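Local coordinates for Oxidored_FMN domain-containing protein (PDB 6L6J) that probably acts as an FMN- and iron-sulfur-dependent amine oxidase that oxidises 6-hydroxypseudooxynicotine, and carries bound ADP in a separate nucleotide site, at residues Ile524-Ala535 with Thr549-Trp560. Numbering follows the deposited sequence.
Sequences IVYDEDYYYMAA and TYVTTASDPSPW
Tyr530 lays one ring face over a ridge formed by Ala554 and Pro559: Ala554 CB sits 4.0 Å from the Tyr530 ring centroid, and Pro559 CG rests over the same ring while its CD packs against Tyr530 CB. At the ring edge, Tyr530 OH lies 2.8 Å from Thr553 OG1, which also meets the carboxylate of Glu528. An alanine in place of Tyr530 would probably leave Pro559 and Ala554 without their aromatic cover and Thr553 without its phenol neighbour. Beyond this ridge, Trp560 drives its CD1 edge into the face of Tyr531, a T-shaped pair with planes at 80°; Tyr532 CD1 covers the opposite face, and one water joins Tyr531 OH to Trp560 NE1. Tyr530 O accepts from Trp560 N at 3.0 Å. With CG anti to the backbone N (chi1 -176°), Asp527 directs OD2 to the edge of the Tyr550 ring to accept from its OH, while OD1 takes the amides of Asp529 and Tyr530. Upstream, Val551 fits between Ile524 and Tyr526, its CG2 lying 3.9 Å from Ile524 CG2. Parallel strands 522-527 and 547-552, linked through helix 533-542, form a beta-alpha-beta crossover of the OYE-like second alpha/beta domain.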
loop_
_atom_site.group_PDB
_atom_site.type_symbol
_atom_site.label_atom_id
_atom_site.label_comp_id
_atom_site.label_asym_id
_atom_site.label_seq_id
_atom_site.Cartn_x
_atom_site.Cartn_y
_atom_site.Cartn_z
ATOM N N ILE A 524 28.033 2.223 -12.817
ATOM C CA ILE A 524 27.007 3.303 -12.745
ATOM C C ILE A 524 25.652 2.720 -13.146
ATOM O O ILE A 524 25.541 2.141 -14.264
ATOM C CB ILE A 524 27.384 4.506 -13.627
ATOM C CG1 ILE A 524 28.435 5.377 -12.931
ATOM C CG2 ILE A 524 26.139 5.294 -13.991
ATOM C CD1 ILE A 524 29.030 6.449 -13.809
ATOM N N VAL A 525 24.671 2.854 -12.256
ATOM C CA VAL A 525 23.243 2.526 -12.551
ATOM C C VAL A 525 22.550 3.857 -12.744
ATOM O O VAL A 525 22.609 4.668 -11.816
ATOM C CB VAL A 525 22.570 1.686 -11.449
ATOM C CG1 VAL A 525 21.196 1.212 -11.863
ATOM C CG2 VAL A 525 23.428 0.497 -11.063
ATOM N N TYR A 526 22.020 4.083 -13.945
ATOM C CA TYR A 526 21.357 5.347 -14.355
ATOM C C TYR A 526 19.853 5.107 -14.312
ATOM O O TYR A 526 19.368 4.193 -15.022
ATOM C CB TYR A 526 21.864 5.781 -15.726
ATOM C CG TYR A 526 21.420 7.147 -16.188
ATOM C CD1 TYR A 526 21.538 8.266 -15.377
ATOM C CD2 TYR A 526 20.944 7.329 -17.476
ATOM C CE1 TYR A 526 21.160 9.518 -15.833
ATOM C CE2 TYR A 526 20.573 8.575 -17.949
ATOM C CZ TYR A 526 20.673 9.670 -17.120
ATOM O OH TYR A 526 20.285 10.889 -17.593
ATOM N N ASP A 527 19.176 5.848 -13.433
ATOM C CA ASP A 527 17.727 5.714 -13.153
ATOM C C ASP A 527 16.980 6.873 -13.818
ATOM O O ASP A 527 17.072 7.999 -13.308
ATOM C CB ASP A 527 17.469 5.651 -11.649
ATOM C CG ASP A 527 16.017 5.406 -11.318
ATOM O OD1 ASP A 527 15.282 4.975 -12.247
ATOM O OD2 ASP A 527 15.641 5.646 -10.140
ATOM N N GLU A 528 16.300 6.575 -14.929
ATOM C CA GLU A 528 15.284 7.431 -15.596
ATOM C C GLU A 528 13.899 6.752 -15.518
ATOM O O GLU A 528 12.995 7.168 -16.277
ATOM C CB GLU A 528 15.675 7.641 -17.061
ATOM C CG GLU A 528 16.711 8.724 -17.258
ATOM C CD GLU A 528 16.125 10.082 -17.583
ATOM O OE1 GLU A 528 15.505 10.205 -18.653
ATOM O OE2 GLU A 528 16.275 11.001 -16.759
ATOM N N ASP A 529 13.753 5.712 -14.688
ATOM C CA ASP A 529 12.476 4.991 -14.464
ATOM C C ASP A 529 11.815 5.547 -13.206
ATOM O O ASP A 529 10.594 5.696 -13.233
ATOM C CB ASP A 529 12.698 3.489 -14.317
ATOM C CG ASP A 529 11.488 2.761 -13.777
ATOM O OD1 ASP A 529 10.595 2.450 -14.571
ATOM O OD2 ASP A 529 11.447 2.554 -12.559
ATOM N N TYR A 530 12.596 5.798 -12.147
ATOM C CA TYR A 530 12.194 6.556 -10.925
ATOM C C TYR A 530 11.459 5.652 -9.919
ATOM O O TYR A 530 10.912 6.178 -8.901
ATOM C CB TYR A 530 11.311 7.768 -11.288
ATOM C CG TYR A 530 11.995 8.915 -11.997
ATOM C CD1 TYR A 530 13.321 8.848 -12.400
ATOM C CD2 TYR A 530 11.297 10.073 -12.299
ATOM C CE1 TYR A 530 13.947 9.906 -13.041
ATOM C CE2 TYR A 530 11.890 11.128 -12.974
ATOM C CZ TYR A 530 13.220 11.050 -13.340
ATOM O OH TYR A 530 13.784 12.129 -13.938
ATOM N N TYR A 531 11.412 4.334 -10.148
ATOM C CA TYR A 531 10.780 3.390 -9.177
ATOM C C TYR A 531 11.839 2.423 -8.614
ATOM O O TYR A 531 12.948 2.870 -8.339
ATOM C CB TYR A 531 9.535 2.830 -9.871
ATOM C CG TYR A 531 8.588 2.059 -8.995
ATOM C CD1 TYR A 531 8.657 2.112 -7.614
ATOM C CD2 TYR A 531 7.634 1.228 -9.548
ATOM C CE1 TYR A 531 7.816 1.357 -6.815
ATOM C CE2 TYR A 531 6.758 0.490 -8.759
ATOM C CZ TYR A 531 6.853 0.541 -7.383
ATOM O OH TYR A 531 5.999 -0.187 -6.588
ATOM N N TYR A 532 11.566 1.129 -8.504
ATOM C CA TYR A 532 12.407 0.159 -7.747
ATOM C C TYR A 532 13.481 -0.509 -8.616
ATOM O O TYR A 532 14.459 -0.988 -8.051
ATOM C CB TYR A 532 11.506 -0.937 -7.174
ATOM C CG TYR A 532 10.795 -1.747 -8.228
ATOM C CD1 TYR A 532 9.559 -1.358 -8.708
ATOM C CD2 TYR A 532 11.340 -2.913 -8.732
ATOM C CE1 TYR A 532 8.866 -2.106 -9.646
ATOM C CE2 TYR A 532 10.670 -3.672 -9.674
ATOM C CZ TYR A 532 9.429 -3.271 -10.136
ATOM O OH TYR A 532 8.773 -4.027 -11.069
ATOM N N MET A 533 13.299 -0.605 -9.935
ATOM C CA MET A 533 14.135 -1.500 -10.774
ATOM C C MET A 533 15.613 -1.102 -10.702
ATOM O O MET A 533 16.469 -1.999 -10.667
ATOM C CB MET A 533 13.704 -1.494 -12.234
ATOM C CG MET A 533 14.545 -2.410 -13.116
ATOM S SD MET A 533 14.740 -4.108 -12.476
ATOM C CE MET A 533 13.277 -4.891 -13.156
ATOM N N ALA A 534 15.920 0.180 -10.671
ATOM C CA ALA A 534 17.321 0.649 -10.649
ATOM C C ALA A 534 17.900 0.463 -9.248
ATOM O O ALA A 534 19.087 0.086 -9.168
ATOM C CB ALA A 534 17.427 2.075 -11.124
ATOM N N ALA A 535 17.126 0.738 -8.191
ATOM C CA ALA A 535 17.608 0.605 -6.794
ATOM C C ALA A 535 17.852 -0.882 -6.534
ATOM O O ALA A 535 18.813 -1.233 -5.803
ATOM C CB ALA A 535 16.640 1.184 -5.786
ATOM N N THR A 549 27.644 3.231 -8.022
ATOM C CA THR A 549 27.095 4.605 -7.910
ATOM C C THR A 549 25.685 4.635 -8.525
ATOM O O THR A 549 25.540 4.343 -9.725
ATOM C CB THR A 549 28.018 5.643 -8.568
ATOM O OG1 THR A 549 29.247 5.716 -7.851
ATOM C CG2 THR A 549 27.447 7.041 -8.592
ATOM N N TYR A 550 24.680 5.015 -7.743
ATOM C CA TYR A 550 23.289 5.229 -8.237
ATOM C C TYR A 550 23.168 6.686 -8.688
ATOM O O TYR A 550 23.432 7.587 -7.849
ATOM C CB TYR A 550 22.251 4.901 -7.153
ATOM C CG TYR A 550 20.859 5.372 -7.482
ATOM C CD1 TYR A 550 20.422 6.646 -7.141
ATOM C CD2 TYR A 550 19.985 4.555 -8.175
ATOM C CE1 TYR A 550 19.142 7.072 -7.449
ATOM C CE2 TYR A 550 18.703 4.971 -8.491
ATOM C CZ TYR A 550 18.284 6.237 -8.138
ATOM O OH TYR A 550 17.030 6.644 -8.480
ATOM N N VAL A 551 22.778 6.902 -9.952
ATOM C CA VAL A 551 22.751 8.241 -10.623
ATOM C C VAL A 551 21.339 8.469 -11.157
ATOM O O VAL A 551 20.897 7.591 -11.946
ATOM C CB VAL A 551 23.776 8.313 -11.770
ATOM C CG1 VAL A 551 23.753 9.666 -12.478
ATOM C CG2 VAL A 551 25.190 7.982 -11.320
ATOM N N THR A 552 20.659 9.559 -10.758
ATOM C CA THR A 552 19.350 9.938 -11.351
ATOM C C THR A 552 19.306 11.422 -11.758
ATOM O O THR A 552 20.033 12.245 -11.159
ATOM C CB THR A 552 18.173 9.608 -10.425
ATOM O OG1 THR A 552 17.012 9.934 -11.202
ATOM C CG2 THR A 552 18.193 10.374 -9.111
ATOM N N THR A 553 18.421 11.723 -12.719
ATOM C CA THR A 553 18.075 13.085 -13.208
ATOM C C THR A 553 17.080 13.741 -12.258
ATOM O O THR A 553 16.991 14.978 -12.250
ATOM C CB THR A 553 17.513 13.032 -14.633
ATOM O OG1 THR A 553 16.441 12.089 -14.650
ATOM C CG2 THR A 553 18.560 12.654 -15.667
ATOM N N ALA A 554 16.380 12.923 -11.478
ATOM C CA ALA A 554 15.448 13.339 -10.404
ATOM C C ALA A 554 16.219 13.940 -9.219
ATOM O O ALA A 554 17.431 13.671 -9.053
ATOM C CB ALA A 554 14.598 12.159 -9.989
ATOM N N SER A 555 15.537 14.753 -8.426
ATOM C CA SER A 555 16.126 15.460 -7.262
ATOM C C SER A 555 16.283 14.512 -6.070
ATOM O O SER A 555 17.105 14.820 -5.187
ATOM C CB SER A 555 15.302 16.648 -6.891
ATOM O OG SER A 555 15.284 17.563 -7.965
ATOM N N ASP A 556 15.506 13.431 -6.047
ATOM C CA ASP A 556 15.495 12.424 -4.965
ATOM C C ASP A 556 15.726 11.055 -5.586
ATOM O O ASP A 556 15.297 10.827 -6.720
ATOM C CB ASP A 556 14.184 12.497 -4.188
ATOM C CG ASP A 556 14.014 13.802 -3.442
ATOM O OD1 ASP A 556 14.770 14.034 -2.496
ATOM O OD2 ASP A 556 13.142 14.557 -3.813
ATOM N N PRO A 557 16.426 10.123 -4.879
ATOM C CA PRO A 557 16.565 8.750 -5.354
ATOM C C PRO A 557 15.167 8.118 -5.429
ATOM O O PRO A 557 14.387 8.329 -4.526
ATOM C CB PRO A 557 17.496 8.068 -4.337
ATOM C CG PRO A 557 17.431 8.937 -3.102
ATOM C CD PRO A 557 17.132 10.336 -3.605
ATOM N N SER A 558 14.907 7.393 -6.521
ATOM C CA SER A 558 13.710 6.546 -6.768
ATOM C C SER A 558 12.441 7.298 -6.397
ATOM O O SER A 558 11.686 6.852 -5.532
ATOM C CB SER A 558 13.819 5.246 -6.018
ATOM O OG SER A 558 14.907 4.477 -6.527
ATOM N N PRO A 559 12.182 8.449 -7.057
ATOM C CA PRO A 559 11.165 9.419 -6.623
ATOM C C PRO A 559 9.838 8.792 -6.180
ATOM O O PRO A 559 9.276 9.225 -5.163
ATOM C CB PRO A 559 10.960 10.271 -7.871
ATOM C CG PRO A 559 12.321 10.300 -8.476
ATOM C CD PRO A 559 12.879 8.904 -8.270
ATOM N N TRP A 560 9.386 7.783 -6.927
ATOM C CA TRP A 560 8.054 7.163 -6.716
ATOM C C TRP A 560 7.960 6.577 -5.294
ATOM O O TRP A 560 6.810 6.409 -4.793
ATOM C CB TRP A 560 7.775 6.091 -7.774
ATOM C CG TRP A 560 6.391 5.536 -7.639
ATOM C CD1 TRP A 560 6.021 4.274 -7.282
ATOM C CD2 TRP A 560 5.178 6.283 -7.774
ATOM N NE1 TRP A 560 4.660 4.174 -7.220
ATOM C CE2 TRP A 560 4.117 5.398 -7.510
ATOM C CE3 TRP A 560 4.891 7.606 -8.119
ATOM C CZ2 TRP A 560 2.788 5.797 -7.604
ATOM C CZ3 TRP A 560 3.578 8.007 -8.176
ATOM C CH2 TRP A 560 2.542 7.111 -7.915
HETATM O O HOH W 1 3.642 1.493 -6.553
#